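PDB 5JP6: putative polysaccharide deacetylase from Bdellovibrio bacteriovorus HD100, which probably removes acetyl groups from peptidoglycan as a zinc-dependent carbohydrate esterase of family 4. Local coordinates for residues 221-226 and 271-276; 119-124 and 337-342; 140-145 and 348-353. The protein carries 1 engineered substitution. All blocks are in the same frame, centred on the assembly; numbering follows the deposited sequence. Where two conformers were deposited one is given.

Contact 1: residues 221-226 and 271-276; sequences GHVIGS and WVDPVF
The ring of Phe-276 meets Ser-226 at its edge: Ser-226 OG lies in the ring plane, 3.5 Å from Phe-276 CD1. The indole of Trp-271 receives Ile-224 obliquely, with CH2 3.9 Å from Ile-224 CD1 and the side chains crossing near a right angle; the backbone N of Asp-273 lies in the indole plane at its edge. That N donates to Ile-224 O (2.9 Å), and Asp-273 OD2 in turn accepts from Ile-224 N at 2.9 Å, nearly straight (162°), through its anti lone pair. With CG turned beside the backbone N (chi1 -75°), the carboxylate takes the role of a strand carbonyl just ahead of the true parallel bridge, Ser-226 to Phe-276. There Ser-226 N donates only weakly to Val-275 O (3.3 Å), an oxygen that also receives a C-H...O contact from Gly-225 CA. The two strands, 223-227 and 275-277, are joined by helix 251-269 in a beta-alpha-beta crossover of the deacetylase sheet, and Ser-226 immediately precedes the zinc ligand His-227. Ser-226 OG is hydrogen-bonded to His-262 of that helix. Ile-224 packs on helices 211-219 and 251-269, whereas Val-223 touches strand 358-364, and strand 199-202 pairs with 223-227 as its other neighbour.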
loop_
_atom_site.group_PDB
_atom_site.type_symbol
_atom_site.label_atom_id
_atom_site.label_comp_id
_atom_site.label_asym_id
_atom_site.label_seq_id
_atom_site.Cartn_x
_atom_site.Cartn_y
_atom_site.Cartn_z
ATOM N N GLY A 221 -6.297 9.252 -13.762
ATOM C CA GLY A 221 -7.562 9.815 -13.256
ATOM C C GLY A 221 -7.916 9.479 -11.821
ATOM O O GLY A 221 -9.005 9.785 -11.359
ATOM N N HIS A 222 -6.963 8.915 -11.088
ATOM C CA HIS A 222 -7.239 8.505 -9.726
ATOM C C HIS A 222 -7.132 9.688 -8.759
ATOM O O HIS A 222 -6.521 10.715 -9.057
ATOM C CB HIS A 222 -6.282 7.391 -9.330
ATOM C CG HIS A 222 -6.335 6.217 -10.244
ATOM N ND1 HIS A 222 -7.438 5.410 -10.365
ATOM C CD2 HIS A 222 -5.421 5.751 -11.120
ATOM C CE1 HIS A 222 -7.190 4.473 -11.269
ATOM N NE2 HIS A 222 -5.966 4.655 -11.727
ATOM N N VAL A 223 -7.742 9.511 -7.605
ATOM C CA VAL A 223 -7.601 10.448 -6.483
ATOM C C VAL A 223 -6.293 10.131 -5.769
ATOM O O VAL A 223 -5.956 8.966 -5.556
ATOM C CB VAL A 223 -8.834 10.423 -5.558
ATOM C CG1 VAL A 223 -8.505 11.009 -4.207
ATOM C CG2 VAL A 223 -9.981 11.141 -6.229
ATOM N N ILE A 224 -5.543 11.175 -5.421
ATOM C CA ILE A 224 -4.283 11.034 -4.713
ATOM C C ILE A 224 -4.222 11.994 -3.531
ATOM O O ILE A 224 -4.166 13.196 -3.718
ATOM C CB ILE A 224 -3.073 11.246 -5.618
ATOM C CG1 ILE A 224 -3.175 10.409 -6.886
ATOM C CG2 ILE A 224 -1.777 10.944 -4.852
ATOM C CD1 ILE A 224 -2.066 10.726 -7.883
ATOM N N GLY A 225 -4.243 11.404 -2.327
ATOM C CA GLY A 225 -3.980 12.104 -1.086
ATOM C C GLY A 225 -2.764 11.519 -0.415
ATOM O O GLY A 225 -1.843 11.045 -1.075
ATOM N N SER A 226 -2.756 11.528 0.913
ATOM C CA SER A 226 -1.579 11.066 1.645
ATOM C C SER A 226 -1.913 10.223 2.874
ATOM O O SER A 226 -3.021 10.255 3.350
ATOM C CB SER A 226 -0.666 12.255 1.969
ATOM O OG SER A 226 -1.184 13.059 3.000
ATOM N N TRP A 271 -0.679 19.485 -7.339
ATOM C CA TRP A 271 -1.924 19.359 -6.615
ATOM C C TRP A 271 -1.834 18.134 -5.709
ATOM O O TRP A 271 -0.941 17.310 -5.847
ATOM C CB TRP A 271 -3.106 19.242 -7.565
ATOM C CG TRP A 271 -3.013 18.117 -8.573
ATOM C CD1 TRP A 271 -2.625 18.213 -9.867
ATOM C CD2 TRP A 271 -3.408 16.762 -8.379
ATOM N NE1 TRP A 271 -2.721 16.993 -10.513
ATOM C CE2 TRP A 271 -3.210 16.075 -9.611
ATOM C CE3 TRP A 271 -3.939 16.056 -7.294
ATOM C CZ2 TRP A 271 -3.548 14.719 -9.780
ATOM C CZ3 TRP A 271 -4.231 14.715 -7.441
ATOM C CH2 TRP A 271 -4.023 14.047 -8.675
ATOM N N VAL A 272 -2.781 18.073 -4.773
ATOM C CA VAL A 272 -2.967 16.958 -3.887
ATOM C C VAL A 272 -4.416 16.989 -3.446
ATOM O O VAL A 272 -4.913 18.028 -2.996
ATOM C CB VAL A 272 -2.002 16.952 -2.689
ATOM C CG1 VAL A 272 -2.036 18.254 -1.871
ATOM C CG2 VAL A 272 -2.270 15.718 -1.829
ATOM N N ASP A 273 -5.133 15.879 -3.618
ATOM C CA ASP A 273 -6.536 15.876 -3.226
ATOM C C ASP A 273 -6.677 16.032 -1.719
ATOM O O ASP A 273 -5.802 15.587 -0.942
ATOM C CB ASP A 273 -7.209 14.573 -3.682
ATOM C CG ASP A 273 -7.482 14.570 -5.171
ATOM O OD1 ASP A 273 -8.241 15.489 -5.634
ATOM O OD2 ASP A 273 -6.989 13.674 -5.874
ATOM N N PRO A 274 -7.817 16.609 -1.295
ATOM C CA PRO A 274 -8.016 16.909 0.147
ATOM C C PRO A 274 -8.502 15.683 0.895
ATOM O O PRO A 274 -9.572 15.707 1.489
ATOM C CB PRO A 274 -9.044 18.040 0.118
ATOM C CG PRO A 274 -9.848 17.740 -1.123
ATOM C CD PRO A 274 -8.816 17.302 -2.125
ATOM N N VAL A 275 -7.709 14.611 0.821
ATOM C CA VAL A 275 -8.033 13.340 1.464
ATOM C C VAL A 275 -6.798 12.824 2.154
ATOM O O VAL A 275 -5.682 12.910 1.612
ATOM C CB VAL A 275 -8.592 12.292 0.464
ATOM C CG1 VAL A 275 -9.822 12.891 -0.251
ATOM C CG2 VAL A 275 -7.577 11.857 -0.580
ATOM N N PHE A 276 -6.996 12.330 3.373
ATOM C CA PHE A 276 -5.904 11.898 4.226
ATOM C C PHE A 276 -6.318 10.691 5.030
ATOM O O PHE A 276 -7.491 10.574 5.415
ATOM C CB PHE A 276 -5.512 13.030 5.198
ATOM C CG PHE A 276 -4.477 12.634 6.212
ATOM C CD1 PHE A 276 -3.149 12.532 5.830
ATOM C CD2 PHE A 276 -4.835 12.278 7.515
ATOM C CE1 PHE A 276 -2.182 12.137 6.762
ATOM C CE2 PHE A 276 -3.877 11.891 8.425
ATOM C CZ PHE A 276 -2.564 11.801 8.037
HETATM O O HOH W 1 -7.478 13.725 -8.556
#

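Contact 2: residues 119-124 and 337-342; sequences EHFDEQ and IQRRTA
His-120 NE2 is gripped end-on by both terminal nitrogens of Arg-340, NH1 and NH2, each 3.1 Å away. Two consecutive arginines at the start of helix 339-354, in the NodB-homology deacetylase domain (in this family a distorted beta/alpha barrel), pack against Phe-121 and His-120 of helix 110-126, part of the N-terminal helical region; Gln-338 occupies the N-cap. Both bonds to NE2 are somewhat bent, as expected when two donors share one acceptor. They lie close to the guanidinium plane, but NH1 is near the imidazole plane whereas NH2 is tilted from it, the two flat groups standing 79° apart. NE2 acts as acceptor in both, which is consistent with a neutral imidazole. The Arg-340 chain, bent at chi3 (-52°), brings the guanidinium here and also sets one of its faces over Phe-121 CE1, 3.5 Å from Arg-340 CZ. Its NH1 has a further acceptor in Asn-313 OD1.

Phe-121 is covered on opposite faces: His-120 CD2 sits over the ring centre on one, and Arg-339 passes across the other. Arg-339 is extended from CG to NE and runs past the ring in the reverse direction, so that CG makes a CH-pi contact, 4.2 Å from the ring centroid, and the guanidinium follows on. The guanidinium is tilted by only 27° from the ring, with Arg-339 CZ 3.3 Å from Phe-121 CD2, a close face-on approach. Salt bridges to Glu-94, Asp-118 and Glu-343 hold that guanidinium and should offset the cost of burying its charge. Asp-122 does not touch Arg-339 directly; water 2 spans the gap, donating to Asp-122 OD1 (3.1 Å) and accepting from Arg-339 NH2 (2.9 Å).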
loop_
_atom_site.group_PDB
_atom_site.type_symbol
_atom_site.label_atom_id
_atom_site.label_comp_id
_atom_site.label_asym_id
_atom_site.label_seq_id
_atom_site.Cartn_x
_atom_site.Cartn_y
_atom_site.Cartn_z
ATOM N N GLU A 119 9.412 -17.376 -8.558
ATOM C CA GLU A 119 8.932 -18.746 -8.809
ATOM C C GLU A 119 7.680 -19.039 -7.960
ATOM O O GLU A 119 6.706 -19.639 -8.432
ATOM C CB GLU A 119 10.036 -19.766 -8.498
ATOM C CG GLU A 119 9.570 -21.189 -8.638
ATOM C CD GLU A 119 10.695 -22.188 -8.409
ATOM O OE1 GLU A 119 11.604 -21.940 -7.584
ATOM O OE2 GLU A 119 10.666 -23.235 -9.049
ATOM N N HIS A 120 7.670 -18.517 -6.728
ATOM C CA HIS A 120 6.487 -18.654 -5.863
ATOM C C HIS A 120 5.279 -17.990 -6.540
ATOM O O HIS A 120 4.216 -18.602 -6.668
ATOM C CB HIS A 120 6.732 -18.033 -4.491
ATOM C CG HIS A 120 5.482 -17.805 -3.710
ATOM N ND1 HIS A 120 4.858 -18.796 -2.987
ATOM C CD2 HIS A 120 4.721 -16.700 -3.562
ATOM C CE1 HIS A 120 3.770 -18.310 -2.418
ATOM N NE2 HIS A 120 3.672 -17.039 -2.747
ATOM N N PHE A 121 5.435 -16.743 -6.999
ATOM C CA PHE A 121 4.284 -16.051 -7.665
ATOM C C PHE A 121 3.933 -16.698 -8.993
ATOM O O PHE A 121 2.776 -16.698 -9.333
ATOM C CB PHE A 121 4.491 -14.558 -7.768
ATOM C CG PHE A 121 4.305 -13.845 -6.434
ATOM C CD1 PHE A 121 3.077 -13.735 -5.772
ATOM C CD2 PHE A 121 5.425 -13.327 -5.834
ATOM C CE1 PHE A 121 2.992 -13.047 -4.580
ATOM C CE2 PHE A 121 5.341 -12.649 -4.661
ATOM C CZ PHE A 121 4.127 -12.535 -4.018
ATOM N N ASP A 122 4.890 -17.312 -9.690
ATOM C CA ASP A 122 4.578 -18.098 -10.891
ATOM C C ASP A 122 3.619 -19.230 -10.543
ATOM O O ASP A 122 2.606 -19.472 -11.220
ATOM C CB ASP A 122 5.838 -18.702 -11.494
ATOM C CG ASP A 122 6.741 -17.684 -12.194
ATOM O OD1 ASP A 122 6.322 -16.527 -12.467
ATOM O OD2 ASP A 122 7.910 -18.065 -12.485
ATOM N N GLU A 123 3.952 -19.932 -9.473
ATOM C CA GLU A 123 3.149 -21.088 -9.044
ATOM C C GLU A 123 1.754 -20.648 -8.616
ATOM O O GLU A 123 0.733 -21.257 -8.982
ATOM C CB GLU A 123 3.845 -21.792 -7.885
ATOM C CG GLU A 123 5.113 -22.520 -8.251
ATOM C CD GLU A 123 5.890 -23.001 -7.034
ATOM O OE1 GLU A 123 5.391 -22.853 -5.903
ATOM O OE2 GLU A 123 6.984 -23.587 -7.209
ATOM N N GLN A 124 1.714 -19.522 -7.904
ATOM C CA GLN A 124 0.437 -18.928 -7.452
ATOM C C GLN A 124 -0.461 -18.540 -8.614
ATOM O O GLN A 124 -1.650 -18.689 -8.546
ATOM C CB GLN A 124 0.685 -17.717 -6.568
ATOM C CG GLN A 124 1.404 -18.029 -5.256
ATOM C CD GLN A 124 0.538 -18.830 -4.333
ATOM O OE1 GLN A 124 -0.501 -18.364 -3.886
ATOM N NE2 GLN A 124 0.948 -20.044 -4.053
ATOM N N ILE A 337 1.951 -1.112 -2.283
ATOM C CA ILE A 337 3.317 -1.606 -2.044
ATOM C C ILE A 337 3.377 -3.102 -1.713
ATOM O O ILE A 337 4.463 -3.662 -1.523
ATOM C CB ILE A 337 4.047 -0.779 -0.951
ATOM C CG1 ILE A 337 3.355 -0.900 0.400
ATOM C CG2 ILE A 337 4.138 0.683 -1.366
ATOM C CD1 ILE A 337 4.188 -0.458 1.558
ATOM N N GLN A 338 2.210 -3.759 -1.679
ATOM C CA GLN A 338 2.141 -5.184 -1.398
ATOM C C GLN A 338 2.072 -5.929 -2.755
ATOM O O GLN A 338 1.080 -5.837 -3.481
ATOM C CB GLN A 338 0.904 -5.521 -0.570
ATOM C CG GLN A 338 0.916 -6.944 -0.015
ATOM C CD GLN A 338 1.988 -7.110 1.083
ATOM O OE1 GLN A 338 2.038 -6.385 2.106
ATOM N NE2 GLN A 338 2.878 -8.007 0.844
ATOM N N ARG A 339 3.122 -6.674 -3.082
ATOM C CA ARG A 339 3.171 -7.354 -4.378
ATOM C C ARG A 339 1.960 -8.223 -4.611
ATOM O O ARG A 339 1.353 -8.202 -5.704
ATOM C CB ARG A 339 4.448 -8.167 -4.551
ATOM C CG ARG A 339 4.374 -8.994 -5.806
ATOM C CD ARG A 339 5.689 -9.540 -6.247
ATOM N NE ARG A 339 5.503 -10.285 -7.485
ATOM C CZ ARG A 339 6.414 -11.054 -8.046
ATOM N NH1 ARG A 339 7.621 -11.132 -7.524
ATOM N NH2 ARG A 339 6.122 -11.682 -9.171
ATOM N N ARG A 340 1.559 -8.974 -3.592
ATOM C CA ARG A 340 0.499 -9.959 -3.819
ATOM C C ARG A 340 -0.819 -9.278 -4.172
ATOM O O ARG A 340 -1.598 -9.818 -4.924
ATOM C CB ARG A 340 0.335 -10.854 -2.610
ATOM C CG ARG A 340 -0.513 -12.079 -2.856
ATOM C CD ARG A 340 -0.434 -13.009 -1.648
ATOM N NE ARG A 340 0.913 -13.334 -1.212
ATOM C CZ ARG A 340 1.637 -14.402 -1.593
ATOM N NH1 ARG A 340 1.212 -15.240 -2.511
ATOM N NH2 ARG A 340 2.805 -14.620 -1.044
ATOM N N THR A 341 -1.016 -8.071 -3.652
ATOM C CA THR A 341 -2.193 -7.291 -4.023
ATOM C C THR A 341 -2.214 -6.956 -5.507
ATOM O O THR A 341 -3.279 -7.076 -6.173
ATOM C CB THR A 341 -2.294 -6.053 -3.134
ATOM O OG1 THR A 341 -2.442 -6.475 -1.776
ATOM C CG2 THR A 341 -3.460 -5.123 -3.528
ATOM N N ALA A 342 -1.056 -6.580 -6.058
ATOM C CA ALA A 342 -0.971 -6.344 -7.517
ATOM C C ALA A 342 -1.223 -7.680 -8.263
ATOM O O ALA A 342 -1.931 -7.706 -9.294
ATOM C CB ALA A 342 0.364 -5.717 -7.902
HETATM O O HOH W 2 6.719 -13.961 -10.816
#

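Contact 3: residues 140-145 and 348-353; sequences SRNSFR and FLRELY
An irregular segment, 140-145, runs beside helical residues 348-353, and the backbones come closest at Asn-142 and Arg-350, with CA atoms 6.8 Å apart. Before the approach the loop is shaped by an ST turn in which Ser-140 OG accepts from Asn-142 N. No hydrogen bond crosses between the segments, so the evidence for their association is packing, and the largest share belongs to Phe-144. Its ring and that of Tyr-353 form an offset stack, with centroids 4.2 Å apart and planes at 21°. The side chains slide past each other in opposite directions, so each CB lies over the partner's ring: Phe-144 CB is 4.1 Å from the Tyr-353 centroid, and Tyr-353 CB is 3.9 Å from that of Phe-144. CG of Phe-144 sits between backbone N and carbonyl carbon (chi1 65°), which directs the ring at the helix, and CZ reaches 3.5 Å from Leu-349 O. Asn-142 OD1 lies 3.4 Å from Arg-350 CB; this buried oxygen has no hydrogen-bonding partner in the model, whereas Asn-142 ND2 donates to Pro-346 O in the preceding helical turn. Around this patch, Phe-146 meets Phe-144 edge-to-face and Val-194, in the loop after helix 183-193, touches both Asn-142 and Phe-144. Phe-348 and Leu-349 pack on Leu-173 and Leu-352 on Val-171, placing helix 339-354 between the loop and strand 170-176 of the sheet.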
loop_
_atom_site.group_PDB
_atom_site.type_symbol
_atom_site.label_atom_id
_atom_site.label_comp_id
_atom_site.label_asym_id
_atom_site.label_seq_id
_atom_site.Cartn_x
_atom_site.Cartn_y
_atom_site.Cartn_z
ATOM N N SER A 140 -4.522 -8.519 -18.825
ATOM C CA SER A 140 -5.262 -9.662 -18.253
ATOM C C SER A 140 -6.370 -10.037 -19.222
ATOM O O SER A 140 -6.626 -9.360 -20.233
ATOM C CB SER A 140 -5.851 -9.333 -16.881
ATOM O OG SER A 140 -6.966 -8.564 -17.021
ATOM N N ARG A 141 -7.043 -11.133 -18.879
ATOM C CA ARG A 141 -8.162 -11.619 -19.648
ATOM C C ARG A 141 -9.420 -10.801 -19.471
ATOM O O ARG A 141 -10.412 -11.087 -20.116
ATOM C CB ARG A 141 -8.448 -13.071 -19.230
ATOM C CG ARG A 141 -7.325 -14.033 -19.616
ATOM C CD ARG A 141 -7.549 -15.427 -19.067
ATOM N NE ARG A 141 -6.327 -16.226 -19.193
ATOM C CZ ARG A 141 -6.083 -17.384 -18.569
ATOM N NH1 ARG A 141 -6.974 -17.938 -17.751
ATOM N NH2 ARG A 141 -4.929 -18.005 -18.775
ATOM N N ASN A 142 -9.388 -9.803 -18.571
ATOM C CA ASN A 142 -10.598 -8.998 -18.303
ATOM C C ASN A 142 -10.983 -8.177 -19.493
ATOM O O ASN A 142 -10.185 -7.382 -19.961
ATOM C CB ASN A 142 -10.410 -8.078 -17.090
ATOM C CG ASN A 142 -10.438 -8.805 -15.783
ATOM O OD1 ASN A 142 -10.991 -9.902 -15.691
ATOM N ND2 ASN A 142 -9.897 -8.135 -14.690
ATOM N N SER A 143 -12.215 -8.342 -19.950
ATOM C CA SER A 143 -12.753 -7.527 -21.066
ATOM C C SER A 143 -14.178 -7.137 -20.729
ATOM O O SER A 143 -15.116 -7.373 -21.485
ATOM C CB SER A 143 -12.712 -8.281 -22.372
ATOM O OG SER A 143 -13.175 -9.554 -22.101
ATOM N N PHE A 144 -14.316 -6.522 -19.583
ATOM C CA PHE A 144 -15.555 -5.868 -19.147
ATOM C C PHE A 144 -15.179 -4.466 -18.717
ATOM O O PHE A 144 -13.996 -4.163 -18.549
ATOM C CB PHE A 144 -16.272 -6.619 -18.006
ATOM C CG PHE A 144 -15.510 -6.656 -16.718
ATOM C CD1 PHE A 144 -14.594 -7.690 -16.445
ATOM C CD2 PHE A 144 -15.657 -5.631 -15.796
ATOM C CE1 PHE A 144 -13.853 -7.681 -15.273
ATOM C CE2 PHE A 144 -14.961 -5.649 -14.605
ATOM C CZ PHE A 144 -14.071 -6.661 -14.327
ATOM N N ARG A 145 -16.184 -3.651 -18.470
ATOM C CA ARG A 145 -15.960 -2.272 -18.097
ATOM C C ARG A 145 -16.927 -1.899 -16.972
ATOM O O ARG A 145 -18.147 -2.006 -17.161
ATOM C CB ARG A 145 -16.195 -1.386 -19.312
ATOM C CG ARG A 145 -16.030 0.099 -19.105
ATOM C CD ARG A 145 -16.325 0.832 -20.409
ATOM N NE ARG A 145 -16.061 2.265 -20.317
ATOM C CZ ARG A 145 -16.889 3.159 -19.769
ATOM N NH1 ARG A 145 -18.049 2.779 -19.237
ATOM N NH2 ARG A 145 -16.549 4.451 -19.738
ATOM N N PHE A 348 -9.450 -9.962 -8.592
ATOM C CA PHE A 348 -10.312 -9.286 -7.635
ATOM C C PHE A 348 -11.368 -8.460 -8.350
ATOM O O PHE A 348 -12.543 -8.499 -8.012
ATOM C CB PHE A 348 -9.481 -8.408 -6.694
ATOM C CG PHE A 348 -10.303 -7.559 -5.777
ATOM C CD1 PHE A 348 -11.004 -8.120 -4.740
ATOM C CD2 PHE A 348 -10.417 -6.180 -5.968
ATOM C CE1 PHE A 348 -11.757 -7.340 -3.874
ATOM C CE2 PHE A 348 -11.198 -5.416 -5.128
ATOM C CZ PHE A 348 -11.855 -5.992 -4.084
ATOM N N LEU A 349 -10.919 -7.677 -9.326
ATOM C CA LEU A 349 -11.821 -6.850 -10.085
ATOM C C LEU A 349 -12.877 -7.676 -10.836
ATOM O O LEU A 349 -14.040 -7.300 -10.875
ATOM C CB LEU A 349 -11.026 -5.932 -11.005
ATOM C CG LEU A 349 -10.113 -4.902 -10.304
ATOM C CD1 LEU A 349 -9.135 -4.269 -11.287
ATOM C CD2 LEU A 349 -10.935 -3.875 -9.564
ATOM N N ARG A 350 -12.448 -8.778 -11.437
ATOM C CA ARG A 350 -13.383 -9.660 -12.109
ATOM C C ARG A 350 -14.407 -10.219 -11.125
ATOM O O ARG A 350 -15.601 -10.258 -11.435
ATOM C CB ARG A 350 -12.635 -10.768 -12.864
ATOM C CG ARG A 350 -13.529 -11.825 -13.538
ATOM C CD ARG A 350 -14.541 -11.309 -14.560
ATOM N NE ARG A 350 -15.610 -12.281 -14.841
ATOM C CZ ARG A 350 -15.582 -13.243 -15.757
ATOM N NH1 ARG A 350 -14.541 -13.416 -16.560
ATOM N NH2 ARG A 350 -16.632 -14.042 -15.881
ATOM N N GLU A 351 -13.964 -10.631 -9.944
ATOM C CA GLU A 351 -14.918 -11.141 -8.938
ATOM C C GLU A 351 -15.878 -10.046 -8.440
ATOM O O GLU A 351 -17.053 -10.351 -8.263
ATOM C CB GLU A 351 -14.207 -11.809 -7.788
ATOM C CG GLU A 351 -13.785 -13.227 -8.106
ATOM C CD GLU A 351 -15.015 -14.098 -8.379
ATOM O OE1 GLU A 351 -15.934 -14.130 -7.511
ATOM O OE2 GLU A 351 -15.066 -14.694 -9.470
ATOM N N LEU A 352 -15.419 -8.806 -8.233
ATOM C CA LEU A 352 -16.349 -7.707 -7.865
ATOM C C LEU A 352 -17.441 -7.653 -8.939
ATOM O O LEU A 352 -18.641 -7.563 -8.630
ATOM C CB LEU A 352 -15.658 -6.359 -7.764
ATOM C CG LEU A 352 -14.804 -6.061 -6.563
ATOM C CD1 LEU A 352 -14.241 -4.653 -6.689
ATOM C CD2 LEU A 352 -15.569 -6.253 -5.273
ATOM N N TYR A 353 -17.031 -7.633 -10.204
ATOM C CA TYR A 353 -17.969 -7.586 -11.300
ATOM C C TYR A 353 -18.948 -8.784 -11.295
ATOM O O TYR A 353 -20.180 -8.592 -11.337
ATOM C CB TYR A 353 -17.203 -7.531 -12.620
ATOM C CG TYR A 353 -18.084 -7.424 -13.818
ATOM C CD1 TYR A 353 -18.624 -6.195 -14.184
ATOM C CD2 TYR A 353 -18.344 -8.525 -14.598
ATOM C CE1 TYR A 353 -19.409 -6.077 -15.306
ATOM C CE2 TYR A 353 -19.138 -8.414 -15.721
ATOM C CZ TYR A 353 -19.666 -7.190 -16.052
ATOM O OH TYR A 353 -20.426 -7.113 -17.165
#

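In the fold
Along the chain the segments run 119-124, 140-145, 221-226, 271-276, 337-342 and 348-353, so contacts 2 and 3 interleave and contact 1 falls entirely within the span of each. Contacts 2 and 3 share helix 339-354: its first turn meets helix 110-126, and its later turns meet the loop that leads to strand 150-153. Their centres lie about 18 Å apart, with nearest atoms about 6 Å apart. Contact 1 sits in the parallel sheet near the zinc site, its centre about 27 Å from that of contact 2 and about 25 Å from that of contact 3. One helix of the deacetylase fold thus joins the N-terminal helices and the following loop to the sheet, while Ile-337, just before that helix, touches the zinc ligand Asp-177.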